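Acid phosphatase (PDB 2I33) probably hydrolyses phosphate monoesters at acidic pH, as a magnesium-binding class C acid phosphatase of the HAD superfamily. Local coordinates at residues D119-S124 against E166-T171; V175-F178 against D184-G187; T17-M22 against K240-N245; D24-Y27 against E32-A35. All coordinates share one frame; numbering follows the deposited sequence.

Contact 1 of 4, residues D119-S124 against E166-T171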
loop_
_atom_site.group_PDB
_atom_site.type_symbol
_atom_site.label_atom_id
_atom_site.label_comp_id
_atom_site.label_asym_id
_atom_site.label_seq_id
_atom_site.Cartn_x
_atom_site.Cartn_y
_atom_site.Cartn_z
ATOM N N ASP A 119 17.017 5.352 19.759
ATOM C CA ASP A 119 16.062 6.414 19.980
ATOM C C ASP A 119 15.015 6.494 18.871
ATOM O O ASP A 119 15.301 6.285 17.696
ATOM C CB ASP A 119 16.762 7.774 20.121
ATOM C CG ASP A 119 17.391 7.978 21.497
ATOM O OD1 ASP A 119 16.813 7.453 22.481
ATOM O OD2 ASP A 119 18.437 8.685 21.589
ATOM N N ILE A 120 13.795 6.807 19.280
ATOM C CA ILE A 120 12.672 6.953 18.367
ATOM C C ILE A 120 12.238 8.402 18.353
ATOM O O ILE A 120 12.053 9.014 19.410
ATOM C CB ILE A 120 11.500 6.094 18.859
ATOM C CG1 ILE A 120 11.939 4.620 18.874
ATOM C CG2 ILE A 120 10.249 6.327 18.024
ATOM C CD1 ILE A 120 11.061 3.748 19.724
ATOM N N TYR A 121 12.060 8.958 17.153
ATOM C CA TYR A 121 11.468 10.283 16.995
ATOM C C TYR A 121 10.229 10.193 16.168
ATOM O O TYR A 121 10.245 9.666 15.068
ATOM C CB TYR A 121 12.445 11.263 16.396
ATOM C CG TYR A 121 13.530 11.424 17.405
ATOM C CD1 TYR A 121 13.370 12.285 18.476
ATOM C CD2 TYR A 121 14.667 10.625 17.364
ATOM C CE1 TYR A 121 14.344 12.379 19.460
ATOM C CE2 TYR A 121 15.627 10.708 18.314
ATOM C CZ TYR A 121 15.475 11.581 19.362
ATOM O OH TYR A 121 16.472 11.650 20.310
ATOM N N TYR A 122 9.140 10.647 16.764
ATOM C CA TYR A 122 7.860 10.720 16.074
ATOM C C TYR A 122 7.756 12.127 15.503
ATOM O O TYR A 122 7.450 13.067 16.221
ATOM C CB TYR A 122 6.693 10.465 17.021
ATOM C CG TYR A 122 6.791 9.171 17.798
ATOM C CD1 TYR A 122 6.445 7.978 17.228
ATOM C CD2 TYR A 122 7.240 9.157 19.123
ATOM C CE1 TYR A 122 6.511 6.800 17.927
ATOM C CE2 TYR A 122 7.328 7.984 19.820
ATOM C CZ TYR A 122 6.955 6.806 19.221
ATOM O OH TYR A 122 7.026 5.625 19.917
ATOM N N ILE A 123 7.990 12.264 14.196
ATOM C CA ILE A 123 7.921 13.554 13.533
ATOM C C ILE A 123 6.596 13.569 12.784
ATOM O O ILE A 123 6.438 12.873 11.807
ATOM C CB ILE A 123 9.118 13.759 12.597
ATOM C CG1 ILE A 123 10.414 13.663 13.410
ATOM C CG2 ILE A 123 9.007 15.120 11.898
ATOM C CD1 ILE A 123 11.689 13.769 12.591
ATOM N N SER A 124 5.678 14.405 13.257
ATOM C CA SER A 124 4.284 14.390 12.832
ATOM C C SER A 124 3.784 15.798 12.600
ATOM O O SER A 124 4.191 16.714 13.306
ATOM C CB SER A 124 3.450 13.751 13.939
ATOM O OG SER A 124 2.079 14.037 13.783
ATOM N N GLU A 166 16.334 17.381 10.335
ATOM C CA GLU A 166 17.681 17.906 10.408
ATOM C C GLU A 166 18.105 18.019 11.874
ATOM O O GLU A 166 19.250 17.710 12.195
ATOM C CB GLU A 166 17.775 19.244 9.674
ATOM C CG GLU A 166 19.207 19.729 9.445
ATOM C CD GLU A 166 19.830 20.333 10.683
ATOM O OE1 GLU A 166 19.065 20.776 11.571
ATOM O OE2 GLU A 166 21.084 20.393 10.759
ATOM N N LEU A 167 17.191 18.450 12.750
ATOM C CA LEU A 167 17.457 18.548 14.186
ATOM C C LEU A 167 17.837 17.198 14.758
ATOM O O LEU A 167 18.808 17.094 15.513
ATOM C CB LEU A 167 16.248 19.081 14.952
ATOM N N VAL A 168 17.074 16.170 14.403
ATOM C CA VAL A 168 17.396 14.837 14.885
ATOM C C VAL A 168 18.755 14.390 14.368
ATOM O O VAL A 168 19.539 13.806 15.115
ATOM C CB VAL A 168 16.343 13.804 14.492
ATOM C CG1 VAL A 168 16.855 12.408 14.829
ATOM C CG2 VAL A 168 15.060 14.095 15.234
ATOM N N SER A 169 19.011 14.641 13.086
ATOM C CA SER A 169 20.243 14.182 12.439
ATOM C C SER A 169 21.451 14.865 13.058
ATOM O O SER A 169 22.595 14.410 12.890
ATOM C CB SER A 169 20.211 14.455 10.929
ATOM O OG SER A 169 20.563 15.825 10.660
ATOM N N GLN A 170 21.206 15.958 13.776
ATOM C CA GLN A 170 22.290 16.632 14.479
ATOM C C GLN A 170 22.894 15.722 15.549
ATOM O O GLN A 170 24.084 15.718 15.745
ATOM C CB GLN A 170 21.824 17.919 15.160
ATOM C CG GLN A 170 21.308 18.995 14.213
ATOM C CD GLN A 170 21.064 20.318 14.920
ATOM O OE1 GLN A 170 21.603 20.564 16.032
ATOM N NE2 GLN A 170 20.242 21.186 14.282
ATOM N N THR A 171 22.053 14.935 16.220
ATOM C CA THR A 171 22.486 14.164 17.382
ATOM C C THR A 171 22.460 12.671 17.122
ATOM O O THR A 171 23.051 11.885 17.860
ATOM C CB THR A 171 21.575 14.493 18.553
ATOM O OG1 THR A 171 20.211 14.445 18.123
ATOM C CG2 THR A 171 21.922 15.911 19.094
#

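Contact 2 of 4, residues V175-F178 against D184-G187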
loop_
_atom_site.group_PDB
_atom_site.type_symbol
_atom_site.label_atom_id
_atom_site.label_comp_id
_atom_site.label_asym_id
_atom_site.label_seq_id
_atom_site.Cartn_x
_atom_site.Cartn_y
_atom_site.Cartn_z
ATOM N N VAL A 175 18.708 5.998 10.921
ATOM C CA VAL A 175 18.982 4.884 10.041
ATOM C C VAL A 175 17.781 4.458 9.210
ATOM O O VAL A 175 17.943 3.724 8.225
ATOM C CB VAL A 175 19.551 3.684 10.809
ATOM C CG1 VAL A 175 20.884 4.037 11.449
ATOM C CG2 VAL A 175 18.569 3.193 11.855
ATOM N N LEU A 176 16.585 4.901 9.623
ATOM C CA LEU A 176 15.344 4.573 8.941
ATOM C C LEU A 176 14.327 5.656 9.157
ATOM O O LEU A 176 14.278 6.273 10.220
ATOM C CB LEU A 176 14.771 3.289 9.511
ATOM C CG LEU A 176 15.501 1.980 9.217
ATOM C CD1 LEU A 176 14.936 0.916 10.140
ATOM C CD2 LEU A 176 15.312 1.627 7.757
ATOM N N PHE A 177 13.510 5.862 8.119
ATOM C CA PHE A 177 12.323 6.691 8.176
ATOM C C PHE A 177 11.128 5.856 7.816
ATOM O O PHE A 177 11.198 5.069 6.886
ATOM C CB PHE A 177 12.407 7.781 7.122
ATOM C CG PHE A 177 13.533 8.701 7.329
ATOM C CD1 PHE A 177 13.360 9.882 8.030
ATOM C CD2 PHE A 177 14.792 8.383 6.857
ATOM C CE1 PHE A 177 14.407 10.725 8.238
ATOM C CE2 PHE A 177 15.859 9.239 7.070
ATOM C CZ PHE A 177 15.645 10.423 7.756
ATOM N N PHE A 178 10.045 6.069 8.542
ATOM C CA PHE A 178 8.780 5.360 8.324
ATOM C C PHE A 178 7.693 6.367 8.010
ATOM O O PHE A 178 7.526 7.339 8.745
ATOM C CB PHE A 178 8.359 4.563 9.575
ATOM C CG PHE A 178 9.308 3.429 9.902
ATOM C CD1 PHE A 178 8.986 2.141 9.570
ATOM C CD2 PHE A 178 10.524 3.685 10.497
ATOM C CE1 PHE A 178 9.853 1.119 9.853
ATOM C CE2 PHE A 178 11.404 2.675 10.781
ATOM C CZ PHE A 178 11.063 1.384 10.453
ATOM N N ASP A 184 7.249 12.394 4.379
ATOM C CA ASP A 184 7.809 11.800 5.603
ATOM C C ASP A 184 9.261 11.356 5.422
ATOM O O ASP A 184 9.917 10.951 6.385
ATOM C CB ASP A 184 6.973 10.610 6.028
ATOM C CG ASP A 184 5.528 10.975 6.313
ATOM O OD1 ASP A 184 5.241 12.153 6.637
ATOM O OD2 ASP A 184 4.679 10.061 6.204
ATOM N N PHE A 185 9.713 11.389 4.176
ATOM C CA PHE A 185 11.099 11.138 3.801
ATOM C C PHE A 185 11.697 12.391 3.230
ATOM O O PHE A 185 10.999 13.305 2.808
ATOM C CB PHE A 185 11.164 10.072 2.732
ATOM C CG PHE A 185 10.259 8.924 2.997
ATOM C CD1 PHE A 185 10.357 8.233 4.192
ATOM C CD2 PHE A 185 9.287 8.561 2.111
ATOM C CE1 PHE A 185 9.546 7.156 4.470
ATOM C CE2 PHE A 185 8.450 7.502 2.405
ATOM C CZ PHE A 185 8.567 6.817 3.596
ATOM N N THR A 186 13.012 12.390 3.112
ATOM C CA THR A 186 13.703 13.535 2.561
ATOM C C THR A 186 13.540 13.588 1.037
ATOM O O THR A 186 13.652 12.564 0.358
ATOM C CB THR A 186 15.178 13.429 2.933
ATOM O OG1 THR A 186 15.661 12.136 2.552
ATOM C CG2 THR A 186 15.331 13.564 4.427
ATOM N N GLY A 187 13.299 14.775 0.508
ATOM C CA GLY A 187 13.371 15.000 -0.935
ATOM C C GLY A 187 12.084 15.002 -1.740
ATOM O O GLY A 187 12.134 14.918 -2.977
HETATM O O HOH W 1 9.189 9.498 8.644
#

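Contact 3 of 4, residues T17-M22 against K240-N245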
loop_
_atom_site.group_PDB
_atom_site.type_symbol
_atom_site.label_atom_id
_atom_site.label_comp_id
_atom_site.label_asym_id
_atom_site.label_seq_id
_atom_site.Cartn_x
_atom_site.Cartn_y
_atom_site.Cartn_z
ATOM N N THR A 17 -16.811 13.625 -0.449
ATOM C CA THR A 17 -16.506 12.592 0.542
ATOM C C THR A 17 -16.903 11.179 0.091
ATOM O O THR A 17 -16.277 10.201 0.515
ATOM C CB THR A 17 -17.150 12.863 1.910
ATOM O OG1 THR A 17 -18.506 13.245 1.722
ATOM C CG2 THR A 17 -16.369 13.953 2.657
ATOM N N ASP A 18 -17.882 11.083 -0.801
ATOM C CA ASP A 18 -18.300 9.780 -1.297
ATOM C C ASP A 18 -17.181 9.187 -2.139
ATOM O O ASP A 18 -17.021 7.974 -2.200
ATOM C CB ASP A 18 -19.571 9.870 -2.149
ATOM C CG ASP A 18 -20.857 9.962 -1.308
ATOM O OD1 ASP A 18 -20.775 9.835 -0.062
ATOM O OD2 ASP A 18 -21.930 10.108 -1.932
ATOM N N GLN A 19 -16.409 10.047 -2.783
ATOM C CA GLN A 19 -15.302 9.567 -3.621
ATOM C C GLN A 19 -14.177 8.880 -2.852
ATOM O O GLN A 19 -13.333 8.183 -3.458
ATOM C CB GLN A 19 -14.772 10.729 -4.464
ATOM C CG GLN A 19 -15.819 11.260 -5.423
ATOM C CD GLN A 19 -15.344 12.458 -6.196
ATOM O OE1 GLN A 19 -14.183 12.824 -6.101
ATOM N NE2 GLN A 19 -16.223 13.050 -7.002
ATOM N N GLN A 20 -14.167 9.059 -1.524
ATOM C CA GLN A 20 -13.183 8.488 -0.576
ATOM C C GLN A 20 -13.552 7.085 -0.127
ATOM O O GLN A 20 -12.751 6.390 0.525
ATOM C CB GLN A 20 -13.181 9.272 0.751
ATOM C CG GLN A 20 -13.120 10.776 0.692
ATOM C CD GLN A 20 -13.159 11.409 2.087
ATOM O OE1 GLN A 20 -13.250 10.710 3.120
ATOM N NE2 GLN A 20 -13.093 12.738 2.129
ATOM N N LEU A 21 -14.791 6.709 -0.378
ATOM C CA LEU A 21 -15.365 5.585 0.326
ATOM C C LEU A 21 -14.562 4.306 0.174
ATOM O O LEU A 21 -14.190 3.698 1.179
ATOM C CB LEU A 21 -16.810 5.378 -0.061
ATOM C CG LEU A 21 -17.591 4.642 1.015
ATOM C CD1 LEU A 21 -19.090 4.917 0.884
ATOM C CD2 LEU A 21 -17.303 3.177 0.974
ATOM N N MET A 22 -14.244 3.911 -1.054
ATOM C CA MET A 22 -13.493 2.669 -1.246
ATOM C C MET A 22 -12.097 2.725 -0.626
ATOM O O MET A 22 -11.640 1.775 0.007
ATOM C CB MET A 22 -13.384 2.358 -2.727
ATOM C CG MET A 22 -14.662 1.876 -3.273
ATOM S SD MET A 22 -15.159 0.304 -2.538
ATOM C CE MET A 22 -14.246 -0.829 -3.569
ATOM N N LYS A 240 -13.432 18.307 -10.485
ATOM C CA LYS A 240 -12.938 18.308 -11.857
ATOM C C LYS A 240 -11.483 17.848 -11.948
ATOM O O LYS A 240 -11.111 17.100 -12.859
ATOM C CB LYS A 240 -13.069 19.695 -12.474
ATOM C CG LYS A 240 -12.529 19.779 -13.887
ATOM C CD LYS A 240 -12.809 21.133 -14.501
ATOM C CE LYS A 240 -12.166 21.274 -15.882
ATOM N NZ LYS A 240 -12.547 20.156 -16.804
ATOM N N ILE A 241 -10.661 18.320 -11.017
ATOM C CA ILE A 241 -9.254 17.952 -10.976
ATOM C C ILE A 241 -9.125 16.469 -10.779
ATOM O O ILE A 241 -8.317 15.820 -11.431
ATOM C CB ILE A 241 -8.507 18.683 -9.850
ATOM C CG1 ILE A 241 -8.412 20.186 -10.178
ATOM C CG2 ILE A 241 -7.128 18.109 -9.646
ATOM C CD1 ILE A 241 -7.901 21.020 -9.034
ATOM N N ARG A 242 -9.898 15.940 -9.839
ATOM C CA ARG A 242 -9.824 14.511 -9.559
ATOM C C ARG A 242 -10.147 13.738 -10.831
ATOM O O ARG A 242 -9.412 12.854 -11.216
ATOM C CB ARG A 242 -10.786 14.134 -8.442
ATOM C CG ARG A 242 -10.384 14.662 -7.095
ATOM C CD ARG A 242 -11.478 14.380 -6.077
ATOM N NE ARG A 242 -11.042 14.680 -4.717
ATOM C CZ ARG A 242 -11.689 14.271 -3.624
ATOM N NH1 ARG A 242 -12.803 13.551 -3.718
ATOM N NH2 ARG A 242 -11.223 14.594 -2.428
ATOM N N HIS A 243 -11.237 14.103 -11.495
ATOM C CA HIS A 243 -11.601 13.418 -12.738
ATOM C C HIS A 243 -10.574 13.590 -13.858
ATOM O O HIS A 243 -10.247 12.641 -14.578
ATOM C CB HIS A 243 -12.966 13.884 -13.213
ATOM C CG HIS A 243 -14.095 13.260 -12.465
ATOM N ND1 HIS A 243 -14.535 13.739 -11.252
ATOM C CD2 HIS A 243 -14.864 12.184 -12.749
ATOM C CE1 HIS A 243 -15.548 13.000 -10.833
ATOM N NE2 HIS A 243 -15.767 12.050 -11.724
ATOM N N ASP A 244 -10.074 14.808 -14.005
ATOM C CA ASP A 244 -9.118 15.127 -15.063
ATOM C C ASP A 244 -7.775 14.431 -14.913
ATOM O O ASP A 244 -7.021 14.324 -15.886
ATOM C CB ASP A 244 -8.880 16.631 -15.113
ATOM C CG ASP A 244 -10.051 17.389 -15.710
ATOM O OD1 ASP A 244 -11.024 16.759 -16.188
ATOM O OD2 ASP A 244 -9.994 18.630 -15.698
ATOM N N ASN A 245 -7.469 13.968 -13.707
ATOM C CA ASN A 245 -6.197 13.301 -13.475
ATOM C C ASN A 245 -6.275 11.792 -13.502
ATOM O O ASN A 245 -5.260 11.112 -13.343
ATOM C CB ASN A 245 -5.542 13.813 -12.193
ATOM C CG ASN A 245 -4.827 15.121 -12.427
ATOM O OD1 ASN A 245 -3.636 15.138 -12.769
ATOM N ND2 ASN A 245 -5.563 16.225 -12.320
#

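Contact 4 of 4, residues D24-Y27 against E32-A35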
loop_
_atom_site.group_PDB
_atom_site.type_symbol
_atom_site.label_atom_id
_atom_site.label_comp_id
_atom_site.label_asym_id
_atom_site.label_seq_id
_atom_site.Cartn_x
_atom_site.Cartn_y
_atom_site.Cartn_z
ATOM N N ASP A 24 -11.198 4.427 1.939
ATOM C CA ASP A 24 -11.384 4.367 3.395
ATOM C C ASP A 24 -11.744 2.969 3.827
ATOM O O ASP A 24 -11.230 2.458 4.828
ATOM C CB ASP A 24 -12.522 5.289 3.829
ATOM C CG ASP A 24 -12.186 6.747 3.716
ATOM O OD1 ASP A 24 -11.027 7.101 3.411
ATOM O OD2 ASP A 24 -13.112 7.561 3.936
ATOM N N LEU A 25 -12.605 2.346 3.050
ATOM C CA LEU A 25 -13.088 1.013 3.359
ATOM C C LEU A 25 -11.933 0.005 3.283
ATOM O O LEU A 25 -11.782 -0.848 4.138
ATOM C CB LEU A 25 -14.181 0.658 2.371
ATOM C CG LEU A 25 -14.915 -0.638 2.635
ATOM C CD1 LEU A 25 -15.615 -0.644 3.981
ATOM C CD2 LEU A 25 -15.893 -0.788 1.539
ATOM N N TRP A 26 -11.099 0.136 2.257
ATOM C CA TRP A 26 -9.897 -0.691 2.144
ATOM C C TRP A 26 -9.012 -0.496 3.379
ATOM O O TRP A 26 -8.515 -1.430 4.005
ATOM C CB TRP A 26 -9.075 -0.296 0.904
ATOM C CG TRP A 26 -7.858 -1.120 0.704
ATOM C CD1 TRP A 26 -7.778 -2.373 0.155
ATOM C CD2 TRP A 26 -6.522 -0.755 1.046
ATOM N NE1 TRP A 26 -6.472 -2.803 0.141
ATOM C CE2 TRP A 26 -5.683 -1.816 0.667
ATOM C CE3 TRP A 26 -5.958 0.368 1.636
ATOM C CZ2 TRP A 26 -4.326 -1.792 0.847
ATOM C CZ3 TRP A 26 -4.595 0.403 1.805
ATOM C CH2 TRP A 26 -3.789 -0.691 1.441
ATOM N N TYR A 27 -8.771 0.752 3.695
ATOM C CA TYR A 27 -7.835 1.042 4.771
ATOM C C TYR A 27 -8.355 0.479 6.100
ATOM O O TYR A 27 -7.584 -0.062 6.917
ATOM C CB TYR A 27 -7.664 2.537 4.886
ATOM C CG TYR A 27 -6.503 2.873 5.778
ATOM C CD1 TYR A 27 -5.221 2.934 5.271
ATOM C CD2 TYR A 27 -6.682 3.114 7.125
ATOM C CE1 TYR A 27 -4.114 3.231 6.098
ATOM C CE2 TYR A 27 -5.580 3.393 7.952
ATOM C CZ TYR A 27 -4.310 3.433 7.445
ATOM O OH TYR A 27 -3.232 3.732 8.251
ATOM N N GLU A 32 -5.235 -6.945 3.437
ATOM C CA GLU A 32 -4.105 -6.511 2.617
ATOM C C GLU A 32 -3.441 -5.287 3.195
ATOM O O GLU A 32 -2.209 -5.193 3.229
ATOM C CB GLU A 32 -4.568 -6.205 1.200
ATOM C CG GLU A 32 -4.888 -7.413 0.361
ATOM C CD GLU A 32 -6.258 -8.049 0.604
ATOM O OE1 GLU A 32 -7.026 -7.584 1.478
ATOM O OE2 GLU A 32 -6.521 -9.039 -0.098
ATOM N N MET A 33 -4.266 -4.359 3.665
ATOM C CA MET A 33 -3.731 -3.165 4.304
ATOM C C MET A 33 -2.897 -3.583 5.513
ATOM O O MET A 33 -1.785 -3.173 5.687
ATOM C CB MET A 33 -4.853 -2.242 4.740
ATOM C CG MET A 33 -4.424 -1.061 5.568
ATOM S SD MET A 33 -4.349 -1.514 7.306
ATOM C CE MET A 33 -4.383 0.102 8.091
ATOM N N LYS A 34 -3.472 -4.431 6.350
ATOM C CA LYS A 34 -2.741 -4.876 7.553
ATOM C C LYS A 34 -1.435 -5.550 7.167
ATOM O O LYS A 34 -0.408 -5.304 7.789
ATOM C CB LYS A 34 -3.598 -5.779 8.410
ATOM C CG LYS A 34 -4.883 -5.102 8.871
ATOM C CD LYS A 34 -5.760 -6.077 9.622
ATOM C CE LYS A 34 -6.957 -5.430 10.334
ATOM N NZ LYS A 34 -7.579 -4.270 9.670
ATOM N N ALA A 35 -1.474 -6.381 6.134
ATOM C CA ALA A 35 -0.299 -7.102 5.677
ATOM C C ALA A 35 0.792 -6.150 5.203
ATOM O O ALA A 35 1.996 -6.388 5.401
ATOM C CB ALA A 35 -0.661 -8.038 4.581
HETATM O O HOH W 2 -7.496 -2.862 7.499
#

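Contact 1 of 4, residues D119-S124 against E166-T171
Y121 sets its CG anti to its own carbonyl carbon (chi1 -65°), and V168 sets CG1 anti to the backbone N (chi1 171°), which leaves CG2 beside that nitrogen; together these turns bring one face of the phenol ring against both valine methyls. CG2 of V168 makes a CH-pi contact, 4.1 Å from the centroid of the Y121 ring and 24° off its normal. It is displaced toward the CB end of the ring, where it comes within 3.8 Å of Y121 CG. The other methyl covers the flank of the ring, with V168 CG1 3.8 Å from Y121 CD2. This is helix-on-sheet packing in the Rossmann-like core of a HAD phosphatase: helix 162-171 lies over strand 119-125, which runs parallel between strands 59-64 and 151-154. Further along the strand, I123 reaches the same valine more loosely, its CD1 4.3 Å from V168 CG2. The neighbouring strand helps fill the layer, since L152 touches both Y121 and V168, and the Y121 ring also stacks with H150. On the outer side of the helix, Q170 NE2 donates to E166 OE1 at 3.0 Å, meeting the oxygen on its syn side.

Contact 2 of 4, residues V175-F178 against D184-G187
The chain leaves strand 172-179 and turns back beside it, with the CA atoms of F177 and F185 6.4 Å apart and those of F178 and D184 7.1 Å apart. The turn between them carries a GDxxxD sequence, the form of HAD motif IV, in which D180 binds the magnesium ion and D184 stands about 4 Å from it by its side chain. With chi1 at -43°, the F185 ring lies against the strand, and CD1 of F185 presses on CB of F177 at 3.6 Å. The same ring meets the strand backbone at its edge: F185 CE1 lies 3.6 Å from F177 O, close to the ring plane. F177 in turn directs its own ring at the loop, bringing CD1 4.0 Å from D184 O, while F178 points its CB away from the loop, and its ring meets those of Y41 and F109. The D184 carboxylate is fixed near the metal, OD1 in a salt bridge with K161 and OD2 accepting from the backbone N of N181. A water bridges the two backbones, donating to F178 O at 2.7 Å and to D184 O at 2.8 Å.

Contact 3 of 4, residues T17-M22 against K240-N245
Segments near the two ends of the chain meet here at the dimer interface: Q19, near the N-terminus of the modelled chain, reaches R242 and H243 on helix 235-244. R242 is extended from CG to NE and presents the edge of its guanidinium, so that NH1 donates to Q19 OE1 at 2.8 Å in a nearly straight bond (168°). The acceptor lies in the guanidinium plane, but the donor stands above the carbonyl plane of the amide, 42° out of it, and the two flat groups are turned 50° against each other. The two side chains cross at a slant, so that R242 CD also comes within 3.1 Å of Q19 OE1 and NH1 within 3.5 Å of Q19 CB. Away from the HAD core, both segments also face the second subunit, whose M22 packs on R242 and whose L21 packs on H243, and Q19 and M22 make backbone hydrogen bonds to it. The rest of the guanidinium is held too: NH2 forms a salt bridge with E223, and NE donates to Y227 OH. At the other end of the amide, Q19 NE2 bonds to D239 OD1 and approaches the edge of the imidazole, 3.9 Å from H243 CE1, with the amide set almost upright to the ring. H243 ND1 is paired with D239 O. Within the helix, K240 NZ bridges to D244 OD2 at 3.2 Å through the oxygen's syn lone pair.

Contact 4 of 4, residues D24-Y27 against E32-A35
CH-pi contacts carry most of this meeting, and M33 makes them with both W26 and Y27. Its CB sits over the six-membered ring of W26, 3.8 Å from the centroid and 11° off the normal. Its terminal methyl covers the Y27 ring, CE lying 3.5 Å from the centroid and shifted toward the hydroxyl end, where it is just 3.4 Å from Y27 CZ. The methionine can serve both rings because CG is anti to the backbone N and the chain then bends at chi2 (-86°), carrying SD and CE over to the tyrosine. The sulfur adds a Met-aromatic contact, M33 SD standing 4.8 Å above the Y27 ring centroid. A looser van der Waals touch lies at the pyrrole side of the indole, where W26 NE1 is 4.0 Å from E32 CB.

The contact joins two consecutive helices, 21-29 and 31-54, across the short link between them. Among the polar links, a water donates to Y27 O at 2.9 Å and accepts from K34 NZ at 2.6 Å, tying the backbone of the first helix to a side chain of the second. Y27 OH is hydrogen-bonded to Y37 OH. E32 and W26 also reach the second subunit: E32 OE2 forms a salt bridge with R196 of that subunit and accepts from the backbone N of its L182, and the W26 indole meets its W222 edge-to-face.

Overall arrangement
Contacts 1 and 2 belong to the parallel-sheet core, their centres about 10 Å apart; helix 162-171 of contact 1 leads directly into strand 172-179 of contact 2, and both reach the same sheet. Contacts 3 and 4 share helix 21-29, lie about 19 Å apart between centres, and both touch the second subunit. Along the chain, contact 4 comes first, then contact 1, then contact 2, while contact 3 pairs segments near the two ends and encloses the others. The widest gap, about 35 Å between centres, separates contacts 1 and 3, on opposite sides of the chain's centre. Contact 4 faces the second subunit's metal site, where E32 packs on D180, so dimer interface and magnesium-binding core adjoin.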